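Local coordinates for UPF0131 protein ykqA (Bacillus subtilis, PDB 2QIK) that probably acts as a gamma-glutamylcyclotransferase of the AIG2-like family, at residues 169-173 against 174-178; 242-245 against 246-249; 260-263 against 264-268; 268-271 against 272-276. All coordinates share one frame; numbering follows the deposited sequence. Where two conformers were deposited one is given.

In the fold
All four contacts are local and lie in the C-terminal half of the chain. They follow one another along the sequence: contact 1 turns the hairpin of strands 164-171 and 174-180, contact 2 starts helix 245-258, and contacts 3 and 4 form the beginning and end of helix 261-273, sharing Lys268. The centres of contacts 1 and 2 are about 9 Å apart, and the two touch, with Tyr247 reaching Ala177. Contact 4, its centre about 10 Å from that of contact 2, meets it through Ala242 and Pro275. Contact 3 is farther off, its centre about 20 Å from that of contact 1. The hairpin, the start of helix 245-258 and the chain leaving helix 261-273 are thus joined.

Contact 1: 169-173 against 174-178; sequences LKRED and GSRAD
The tip of the beta hairpin formed by strands 164-171 and 174-180 is closed here, with Leu169 paired to Arg176 and Arg171 to Gly174, and a type I turn over Glu172 and Asp173. Arg176 N gives a bond of 3.0 Å to Leu169 O, while Arg171 N reaches Gly174 O at 3.1 Å. On Gly174 a CB would run into the carbonyl oxygen of Asp173. The side-chain feature is a salt bridge across the turn. Arg176 presents its end nitrogens to the carboxylate: NH1 lies 2.9 Å from Asp173 OD2, close to the guanidinium plane, and NH2 sits 3.1 Å from Asp173 OD1 on its syn lone pair. NH2 also bonds OD2, which thus takes two donors, although the two flat groups are turned 42° apart. A bend at chi2 (-68°) brings the guanidinium back over its own strand, where NH1 also bonds Ser175 O. Arg171 CG lies over one guanidinium face, 4.0 Å from Arg176 NH1, and Leu169 CD2 packs 3.8 Å from Arg176 CB. A leucine in place of Arg176 would probably leave the Asp173 carboxylate without its mate and Ser175 O without this donor. Two residues at the tip, bracketed by paired N-H and C=O groups, make this a two-residue (2:2) beta hairpin with a type I turn.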
loop_
_atom_site.group_PDB
_atom_site.type_symbol
_atom_site.label_atom_id
_atom_site.label_comp_id
_atom_site.label_asym_id
_atom_site.label_seq_id
_atom_site.Cartn_x
_atom_site.Cartn_y
_atom_site.Cartn_z
ATOM N N LEU A 169 0.420 5.162 -13.626
ATOM C CA LEU A 169 1.863 5.426 -13.799
ATOM C C LEU A 169 2.081 5.796 -15.231
ATOM O O LEU A 169 1.812 4.997 -16.112
ATOM C CB LEU A 169 2.715 4.200 -13.450
ATOM C CG LEU A 169 4.196 4.497 -13.518
ATOM C CD1 LEU A 169 4.687 5.263 -12.385
ATOM C CD2 LEU A 169 4.965 3.171 -13.612
ATOM N N LYS A 170 2.548 7.000 -15.480
ATOM C CA LYS A 170 2.743 7.384 -16.867
ATOM C C LYS A 170 4.182 7.091 -17.329
ATOM O O LYS A 170 5.169 7.509 -16.741
ATOM C CB LYS A 170 2.269 8.803 -17.039
ATOM C CG LYS A 170 2.445 9.345 -18.445
ATOM C CD LYS A 170 3.907 9.713 -18.672
ATOM C CE LYS A 170 4.536 10.626 -17.632
ATOM N NZ LYS A 170 3.693 11.847 -17.572
ATOM N N ARG A 171 4.246 6.371 -18.428
ATOM C CA ARG A 171 5.506 6.093 -19.101
ATOM C C ARG A 171 5.359 6.523 -20.555
ATOM O O ARG A 171 4.283 6.831 -21.063
ATOM C CB ARG A 171 5.866 4.600 -19.009
ATOM C CG ARG A 171 6.054 4.071 -17.598
ATOM C CD ARG A 171 6.956 4.861 -16.770
ATOM N NE ARG A 171 7.909 4.028 -16.043
ATOM C CZ ARG A 171 8.542 4.407 -14.948
ATOM N NH1 ARG A 171 8.278 5.581 -14.416
ATOM N NH2 ARG A 171 9.397 3.581 -14.353
ATOM N N GLU A 172 6.489 6.521 -21.234
ATOM C CA GLU A 172 6.481 7.008 -22.607
ATOM C C GLU A 172 5.622 6.147 -23.510
ATOM O O GLU A 172 4.972 6.703 -24.440
ATOM C CB GLU A 172 7.934 7.202 -23.111
ATOM C CG GLU A 172 8.745 8.220 -22.284
ATOM C CD GLU A 172 10.247 8.297 -22.643
ATOM O OE1 GLU A 172 10.748 9.390 -23.110
ATOM O OE2 GLU A 172 10.981 7.272 -22.447
ATOM N N ASP A 173 5.546 4.829 -23.259
ATOM C CA ASP A 173 4.826 3.902 -24.126
ATOM C C ASP A 173 3.390 3.637 -23.676
ATOM O O ASP A 173 2.683 2.888 -24.299
ATOM C CB ASP A 173 5.606 2.596 -24.277
ATOM C CG ASP A 173 5.770 1.858 -22.985
ATOM O OD1 ASP A 173 6.240 0.695 -22.977
ATOM O OD2 ASP A 173 5.481 2.366 -21.895
ATOM N N GLY A 174 2.909 4.349 -22.689
ATOM C CA GLY A 174 1.652 4.047 -22.092
ATOM C C GLY A 174 1.750 3.950 -20.586
ATOM O O GLY A 174 2.803 4.143 -20.009
ATOM N N SER A 175 0.682 3.573 -19.953
ATOM C CA SER A 175 0.573 3.497 -18.511
ATOM C C SER A 175 1.019 2.144 -17.928
ATOM O O SER A 175 1.238 1.150 -18.664
ATOM C CB SER A 175 -0.883 3.621 -18.165
ATOM O OG SER A 175 -1.581 2.542 -18.703
ATOM N N ARG A 176 1.268 2.127 -16.623
ATOM C CA ARG A 176 1.318 0.889 -15.842
ATOM C C ARG A 176 0.256 0.943 -14.750
ATOM O O ARG A 176 -0.266 2.005 -14.412
ATOM C CB ARG A 176 2.710 0.643 -15.257
ATOM C CG ARG A 176 3.824 0.671 -16.333
ATOM C CD ARG A 176 3.767 -0.443 -17.260
ATOM N NE ARG A 176 4.901 -0.514 -18.142
ATOM C CZ ARG A 176 5.061 0.186 -19.237
ATOM N NH1 ARG A 176 4.210 1.090 -19.605
ATOM N NH2 ARG A 176 6.167 0.024 -19.973
ATOM N N ALA A 177 -0.043 -0.207 -14.193
ATOM C CA ALA A 177 -1.101 -0.409 -13.244
ATOM C C ALA A 177 -0.802 0.117 -11.843
ATOM O O ALA A 177 0.330 0.272 -11.445
ATOM C CB ALA A 177 -1.492 -1.837 -13.173
ATOM N N ASP A 178 -1.863 0.269 -11.112
ATOM C CA ASP A 178 -1.917 0.846 -9.775
ATOM C C ASP A 178 -3.214 0.385 -9.142
ATOM O O ASP A 178 -4.088 -0.119 -9.845
ATOM C CB ASP A 178 -1.905 2.376 -9.826
ATOM C CG ASP A 178 -1.734 3.068 -8.503
ATOM O OD1 ASP A 178 -1.141 2.478 -7.540
ATOM O OD2 ASP A 178 -2.058 4.286 -8.448
#

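Contact 2: 242-245 against 246-249; sequences APPQ and HYQI
Gln248 N donates to Pro244 O at 2.9 Å, the first turn-closing bond of helix 245-258, and it runs almost straight, with 164° at the hydrogen. Pro244 is the N-cap residue, so it serves the helix through its carbonyl and not through a polar side chain. One residue on, Ile249 N donates to Gln245 O at 2.9 Å. The Ile249 side chain crowds that carbonyl, CG1 coming within 3.2 Å of Gln245 O. Its CD1 then lies 3.9 Å from Gln245 CG, the two side chains running side by side and pointing the same way.

Both prolines pack against the first turn. His246 CG stands between its backbone N and carbonyl carbon (chi1 81°), which folds the imidazole back on Pro244, with CE1 3.5 Å from Pro244 CG. The same Pro244 CG is 4.0 Å from Tyr247 CB. Pro243 CB meets the Tyr247 ring at its edge, near the ring plane, 3.7 Å from CD2, and Gln248 CB also approaches Pro243 CG, at 4.0 Å. Beyond the segments, Tyr247 OH accepts from Ala177 N in the hairpin and is also hydrogen-bonded to a citrate, probably picked up from the crystallisation liquor, while Arg176 makes a cation-pi contact with the ring. Because the phenol oxygen already accepts from a backbone N-H, its own proton is probably available to the citrate, and with the Arg176 cation close by the spot is consistent with one that tolerates a carboxylate.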
loop_
_atom_site.group_PDB
_atom_site.type_symbol
_atom_site.label_atom_id
_atom_site.label_comp_id
_atom_site.label_asym_id
_atom_site.label_seq_id
_atom_site.Cartn_x
_atom_site.Cartn_y
_atom_site.Cartn_z
ATOM N N ALA A 242 -4.013 4.383 -21.655
ATOM C CA ALA A 242 -3.940 2.983 -21.964
ATOM C C ALA A 242 -2.538 2.387 -21.726
ATOM O O ALA A 242 -1.522 3.048 -21.975
ATOM C CB ALA A 242 -4.321 2.729 -23.410
ATOM N N PRO A 243 -2.510 1.138 -21.279
ATOM C CA PRO A 243 -1.236 0.452 -21.165
ATOM C C PRO A 243 -0.699 0.040 -22.563
ATOM O O PRO A 243 -1.464 -0.072 -23.537
ATOM C CB PRO A 243 -1.586 -0.825 -20.361
ATOM C CG PRO A 243 -3.034 -1.087 -20.663
ATOM C CD PRO A 243 -3.641 0.292 -20.836
ATOM N N PRO A 244 0.610 -0.132 -22.683
ATOM C CA PRO A 244 1.113 -0.624 -23.965
ATOM C C PRO A 244 0.701 -2.091 -24.137
ATOM O O PRO A 244 0.436 -2.805 -23.193
ATOM C CB PRO A 244 2.624 -0.455 -23.839
ATOM C CG PRO A 244 2.855 -0.482 -22.411
ATOM C CD PRO A 244 1.675 0.000 -21.697
ATOM N N GLN A 245 0.699 -2.567 -25.387
ATOM C CA GLN A 245 0.116 -3.842 -25.705
ATOM C C GLN A 245 0.782 -5.032 -25.059
ATOM O O GLN A 245 0.134 -5.920 -24.621
ATOM C CB GLN A 245 0.171 -4.042 -27.258
ATOM C CG GLN A 245 -0.353 -5.309 -27.942
ATOM C CD GLN A 245 -0.478 -5.103 -29.472
ATOM O OE1 GLN A 245 -0.157 -6.008 -30.255
ATOM N NE2 GLN A 245 -0.952 -3.892 -29.896
ATOM N N HIS A 246 2.087 -5.061 -25.057
ATOM C CA HIS A 246 2.875 -6.169 -24.540
ATOM C C HIS A 246 2.513 -6.374 -23.056
ATOM O O HIS A 246 2.126 -7.518 -22.625
ATOM C CB HIS A 246 4.374 -5.779 -24.828
ATOM C CG HIS A 246 4.991 -4.816 -23.820
ATOM N ND1 HIS A 246 4.639 -3.484 -23.721
ATOM C CD2 HIS A 246 5.890 -5.019 -22.813
ATOM C CE1 HIS A 246 5.304 -2.906 -22.742
ATOM N NE2 HIS A 246 6.069 -3.810 -22.170
ATOM N N TYR A 247 2.560 -5.267 -22.302
ATOM C CA TYR A 247 2.193 -5.208 -20.855
ATOM C C TYR A 247 0.725 -5.587 -20.634
ATOM O O TYR A 247 0.436 -6.362 -19.772
ATOM C CB TYR A 247 2.487 -3.825 -20.339
ATOM C CG TYR A 247 2.130 -3.565 -18.893
ATOM C CD1 TYR A 247 2.877 -4.090 -17.847
ATOM C CD2 TYR A 247 1.037 -2.793 -18.592
ATOM C CE1 TYR A 247 2.505 -3.830 -16.520
ATOM C CE2 TYR A 247 0.661 -2.532 -17.325
ATOM C CZ TYR A 247 1.388 -3.062 -16.283
ATOM O OH TYR A 247 0.976 -2.766 -15.030
ATOM N N GLN A 248 -0.193 -5.053 -21.462
ATOM C CA GLN A 248 -1.574 -5.417 -21.320
ATOM C C GLN A 248 -1.791 -6.905 -21.508
ATOM O O GLN A 248 -2.570 -7.557 -20.790
ATOM C CB GLN A 248 -2.441 -4.661 -22.312
ATOM C CG GLN A 248 -3.876 -5.107 -22.282
ATOM C CD GLN A 248 -4.904 -4.217 -23.011
ATOM O OE1 GLN A 248 -6.084 -4.661 -23.274
ATOM N NE2 GLN A 248 -4.518 -3.021 -23.277
ATOM N N ILE A 249 -1.049 -7.486 -22.453
ATOM C CA ILE A 249 -1.203 -8.927 -22.623
ATOM C C ILE A 249 -0.787 -9.714 -21.395
ATOM O O ILE A 249 -1.386 -10.726 -21.075
ATOM C CB ILE A 249 -0.464 -9.380 -23.900
ATOM C CG1 ILE A 249 -1.095 -8.797 -25.179
ATOM C CG2 ILE A 249 -0.464 -10.924 -24.016
ATOM C CD1 ILE A 249 -0.180 -8.888 -26.431
#

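Contact 3: 260-263 against 264-268; sequences SPEF and TEKLK
Phe263 and Leu267, one turn apart at the start of helix 261-273, lean obliquely against each other, with Phe263 CE2 4.0 Å from Leu267 CD2. Four residues apart, they leave the helix on one side, and CG anti to the backbone N (chi1 178° in Phe263) lets the ring reach Leu267. There the ring touches Thr186 and Glu187 of strand 185-193, while Leu267 packs against Ile251 of the preceding helix and Phe167 of the hairpin.

A different flank carries charge. The Glu262 side chain, bent at chi2, and the extended Glu265 side chain cross obliquely, and their carboxylates stand almost perpendicular, 84° between planes. Their OE2 atoms are 3.7 Å apart, with no bond between them. Lys266 passes the Glu262 carboxylate, its CE 4.0 Å from Glu262 OE1, but its NZ stops 5.1 Å from that oxygen, too far for a salt bridge.

At the start of the helix, Ser260 is the N-cap: its OG accepts from Phe263 N at 3.2 Å and is also hydrogen-bonded to Glu187. The carbonyl of the same serine receives Thr264 N at 2.9 Å. Thr264 OG1 lies beside that oxygen too, at 3.1 Å from Ser260 O, though its proton could serve Ala255 O instead. The two close carboxylates would be expected to raise each other's affinity for a proton, an effect that the positive start of the helix and the nearby Lys266 are likely to soften.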
loop_
_atom_site.group_PDB
_atom_site.type_symbol
_atom_site.label_atom_id
_atom_site.label_comp_id
_atom_site.label_asym_id
_atom_site.label_seq_id
_atom_site.Cartn_x
_atom_site.Cartn_y
_atom_site.Cartn_z
ATOM N N SER A 260 -11.844 -13.874 -11.438
ATOM C CA SER A 260 -13.188 -14.236 -11.882
ATOM C C SER A 260 -13.377 -13.770 -13.340
ATOM O O SER A 260 -12.893 -12.733 -13.726
ATOM C CB SER A 260 -14.280 -13.664 -10.969
ATOM O OG SER A 260 -14.402 -12.257 -11.034
ATOM N N PRO A 261 -14.112 -14.533 -14.155
ATOM C CA PRO A 261 -14.438 -14.094 -15.495
ATOM C C PRO A 261 -15.098 -12.688 -15.532
ATOM O O PRO A 261 -14.758 -11.927 -16.380
ATOM C CB PRO A 261 -15.323 -15.244 -16.026
ATOM C CG PRO A 261 -15.159 -16.341 -15.118
ATOM C CD PRO A 261 -14.656 -15.885 -13.849
ATOM N N GLU A 262 -15.984 -12.358 -14.595
ATOM C CA GLU A 262 -16.711 -11.076 -14.644
ATOM C C GLU A 262 -15.679 -9.980 -14.399
ATOM O O GLU A 262 -15.710 -8.948 -15.069
ATOM C CB GLU A 262 -17.843 -10.920 -13.605
ATOM C CG GLU A 262 -18.631 -9.539 -13.561
ATOM C CD GLU A 262 -19.557 -9.182 -14.774
ATOM O OE1 GLU A 262 -20.112 -7.981 -14.930
ATOM O OE2 GLU A 262 -19.791 -10.105 -15.604
ATOM N N PHE A 263 -14.762 -10.214 -13.478
ATOM C CA PHE A 263 -13.768 -9.164 -13.198
ATOM C C PHE A 263 -12.811 -9.013 -14.327
ATOM O O PHE A 263 -12.510 -7.889 -14.736
ATOM C CB PHE A 263 -12.997 -9.455 -11.916
ATOM C CG PHE A 263 -11.965 -8.425 -11.651
ATOM C CD1 PHE A 263 -12.326 -7.221 -11.095
ATOM C CD2 PHE A 263 -10.633 -8.637 -12.004
ATOM C CE1 PHE A 263 -11.374 -6.210 -10.946
ATOM C CE2 PHE A 263 -9.722 -7.619 -11.847
ATOM C CZ PHE A 263 -10.101 -6.431 -11.306
ATOM N N THR A 264 -12.359 -10.122 -14.910
ATOM C CA THR A 264 -11.437 -10.064 -16.015
ATOM C C THR A 264 -12.018 -9.348 -17.182
ATOM O O THR A 264 -11.374 -8.513 -17.812
ATOM C CB THR A 264 -11.004 -11.488 -16.399
ATOM O OG1 THR A 264 -10.277 -12.057 -15.321
ATOM C CG2 THR A 264 -10.159 -11.507 -17.646
ATOM N N GLU A 265 -13.312 -9.581 -17.423
ATOM C CA GLU A 265 -13.961 -8.873 -18.512
ATOM C C GLU A 265 -14.042 -7.380 -18.288
ATOM O O GLU A 265 -13.819 -6.572 -19.206
ATOM C CB GLU A 265 -15.390 -9.406 -18.671
ATOM C CG GLU A 265 -16.134 -8.582 -19.671
ATOM C CD GLU A 265 -17.572 -9.032 -19.824
ATOM O OE1 GLU A 265 -18.017 -8.911 -20.997
ATOM O OE2 GLU A 265 -18.251 -9.493 -18.896
ATOM N N LYS A 266 -14.400 -6.975 -17.070
ATOM C CA LYS A 266 -14.394 -5.580 -16.690
ATOM C C LYS A 266 -13.041 -4.918 -16.841
ATOM O O LYS A 266 -12.959 -3.791 -17.303
ATOM C CB LYS A 266 -14.868 -5.454 -15.268
ATOM C CG LYS A 266 -16.313 -5.379 -15.120
ATOM C CD LYS A 266 -16.617 -4.785 -13.676
ATOM C CE LYS A 266 -18.082 -4.848 -13.428
ATOM N NZ LYS A 266 -18.540 -4.008 -12.179
ATOM N N LEU A 267 -11.996 -5.603 -16.398
ATOM C CA LEU A 267 -10.645 -5.067 -16.437
ATOM C C LEU A 267 -10.190 -4.865 -17.898
ATOM O O LEU A 267 -9.637 -3.844 -18.233
ATOM C CB LEU A 267 -9.684 -5.974 -15.645
ATOM C CG LEU A 267 -8.192 -5.502 -15.615
ATOM C CD1 LEU A 267 -7.955 -4.155 -14.975
ATOM C CD2 LEU A 267 -7.397 -6.527 -14.899
ATOM N N LYS A 268 -10.446 -5.875 -18.741
ATOM C CA LYS A 268 -10.153 -5.772 -20.145
ATOM C C LYS A 268 -10.914 -4.590 -20.743
ATOM O O LYS A 268 -10.342 -3.816 -21.496
ATOM C CB LYS A 268 -10.478 -7.065 -20.899
ATOM C CG LYS A 268 -9.476 -8.142 -20.664
ATOM C CD LYS A 268 -9.896 -9.494 -21.341
ATOM C CE LYS A 268 -8.862 -10.638 -21.184
ATOM N NZ LYS A 268 -9.321 -11.949 -21.759
#

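Contact 4: 268-271 against 272-276; sequences KRHM and NSLPK
Leu274 lies against His270 on the packed side of this helix end: its CG sits over one face of the imidazole and only 3.3 Å from His270 O, and CD2 comes 4.1 Å from His270 CE1. The His270 ring gets there because its CG is opposite the backbone N (chi1 -178°), and its NE2 is taken by Glu240. Phe167 of the hairpin backs both residues. Met271, present as selenomethionine, reaches from the same turn to Phe167 and to Gln248, Ile251 and Glu252 of helix 245-258. An alanine in place of Leu274 would probably leave the imidazole face and Phe167 without their apolar neighbour.

This is the C-terminal end of helix 261-273, where regular bonding gives out. Asn272 N still closes a full turn on Lys268 O, at 3.0 Å. Ser273 N also bonds His270 O at 3.2 Å, three residues back. Leu274 N then has weak bonds alone, to His270 O and, at 3.5 Å, to Met271 O. A water donates to Met271 O at 3.0 Å; its approach to Leu274 O is too short to be trusted as a bond.

Another flank, with Asn272 and Arg269, is more exposed. Asn272 OD1 lies 3.2 Å from Lys268 O, two acceptors that cannot bond each other, while ND2 has a weak hydrogen bond to Gln248 OE1, itself uncertain because the Gln248 amide may be turned over in the model. Lys268 stretches away to a salt bridge with Glu256.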
loop_
_atom_site.group_PDB
_atom_site.type_symbol
_atom_site.label_atom_id
_atom_site.label_comp_id
_atom_site.label_asym_id
_atom_site.label_seq_id
_atom_site.Cartn_x
_atom_site.Cartn_y
_atom_site.Cartn_z
ATOM N N LYS A 268 -10.446 -5.875 -18.741
ATOM C CA LYS A 268 -10.153 -5.772 -20.145
ATOM C C LYS A 268 -10.914 -4.590 -20.743
ATOM O O LYS A 268 -10.342 -3.816 -21.496
ATOM C CB LYS A 268 -10.478 -7.065 -20.899
ATOM C CG LYS A 268 -9.476 -8.142 -20.664
ATOM C CD LYS A 268 -9.896 -9.494 -21.341
ATOM C CE LYS A 268 -8.862 -10.638 -21.184
ATOM N NZ LYS A 268 -9.321 -11.949 -21.759
ATOM N N ARG A 269 -12.215 -4.463 -20.460
ATOM C CA ARG A 269 -12.950 -3.390 -21.057
ATOM C C ARG A 269 -12.383 -2.018 -20.602
ATOM O O ARG A 269 -12.277 -1.047 -21.366
ATOM C CB ARG A 269 -14.450 -3.451 -20.649
ATOM C CG ARG A 269 -15.471 -4.494 -21.311
ATOM C CD ARG A 269 -17.136 -4.471 -20.841
ATOM N NE ARG A 269 -17.795 -3.961 -22.001
ATOM C CZ ARG A 269 -17.563 -2.769 -22.583
ATOM N NH1 ARG A 269 -18.254 -2.415 -23.687
ATOM N NH2 ARG A 269 -16.685 -1.905 -22.072
ATOM N N HIS A 270 -11.972 -1.934 -19.312
ATOM C CA HIS A 270 -11.392 -0.707 -18.817
ATOM C C HIS A 270 -10.114 -0.378 -19.545
ATOM O O HIS A 270 -9.939 0.772 -19.965
ATOM C CB HIS A 270 -11.155 -0.810 -17.307
ATOM C CG HIS A 270 -10.595 0.416 -16.704
ATOM N ND1 HIS A 270 -11.339 1.576 -16.583
ATOM C CD2 HIS A 270 -9.377 0.668 -16.198
ATOM C CE1 HIS A 270 -10.571 2.506 -16.059
ATOM N NE2 HIS A 270 -9.371 1.985 -15.802
HETATM N N MSE A 271 -9.184 -1.325 -19.620
HETATM C CA MSE A 271 -7.933 -1.090 -20.324
HETATM C C MSE A 271 -8.169 -0.648 -21.764
HETATM O O MSE A 271 -7.507 0.228 -22.268
HETATM C CB MSE A 271 -7.063 -2.318 -20.293
HETATM C CG MSE A 271 -6.556 -2.671 -18.885
HETATM SE SE MSE A 271 -5.270 -4.050 -18.759
HETATM C CE MSE A 271 -6.314 -5.446 -19.363
ATOM N N ASN A 272 -9.096 -1.295 -22.432
ATOM C CA ASN A 272 -9.349 -1.030 -23.863
ATOM C C ASN A 272 -10.092 0.286 -24.081
ATOM O O ASN A 272 -10.136 0.775 -25.209
ATOM C CB ASN A 272 -10.101 -2.200 -24.522
ATOM C CG ASN A 272 -9.314 -3.423 -24.649
ATOM O OD1 ASN A 272 -9.857 -4.583 -24.526
ATOM N ND2 ASN A 272 -8.032 -3.258 -24.900
ATOM N N SER A 273 -10.690 0.865 -23.047
ATOM C CA SER A 273 -11.493 2.082 -23.118
ATOM C C SER A 273 -10.624 3.327 -22.944
ATOM O O SER A 273 -11.020 4.451 -23.253
ATOM C CB SER A 273 -12.620 2.032 -22.056
ATOM O OG SER A 273 -13.540 3.059 -22.273
ATOM N N LEU A 274 -9.435 3.143 -22.395
ATOM C CA LEU A 274 -8.609 4.276 -22.077
ATOM C C LEU A 274 -8.017 4.953 -23.323
ATOM O O LEU A 274 -7.662 4.272 -24.286
ATOM C CB LEU A 274 -7.498 3.791 -21.116
ATOM C CG LEU A 274 -7.939 3.369 -19.694
ATOM C CD1 LEU A 274 -6.770 2.789 -18.972
ATOM C CD2 LEU A 274 -8.543 4.522 -18.928
ATOM N N PRO A 275 -7.822 6.267 -23.236
ATOM C CA PRO A 275 -7.176 6.974 -24.346
ATOM C C PRO A 275 -5.717 6.602 -24.408
ATOM O O PRO A 275 -5.089 6.326 -23.390
ATOM C CB PRO A 275 -7.335 8.448 -23.974
ATOM C CG PRO A 275 -7.461 8.430 -22.520
ATOM C CD PRO A 275 -8.143 7.132 -22.083
ATOM N N LYS A 276 -5.132 6.670 -25.573
ATOM C CA LYS A 276 -3.723 6.429 -25.717
ATOM C C LYS A 276 -2.997 7.640 -25.155
ATOM O O LYS A 276 -3.475 8.795 -25.223
ATOM C CB LYS A 276 -3.361 6.184 -27.191
ATOM C CG LYS A 276 -2.046 5.452 -27.336
ATOM C CD LYS A 276 -1.151 5.954 -28.422
ATOM C CE LYS A 276 0.124 5.198 -28.450
ATOM N NZ LYS A 276 -0.078 3.708 -28.274
HETATM O O HOH W 1 -7.277 1.843 -24.767
#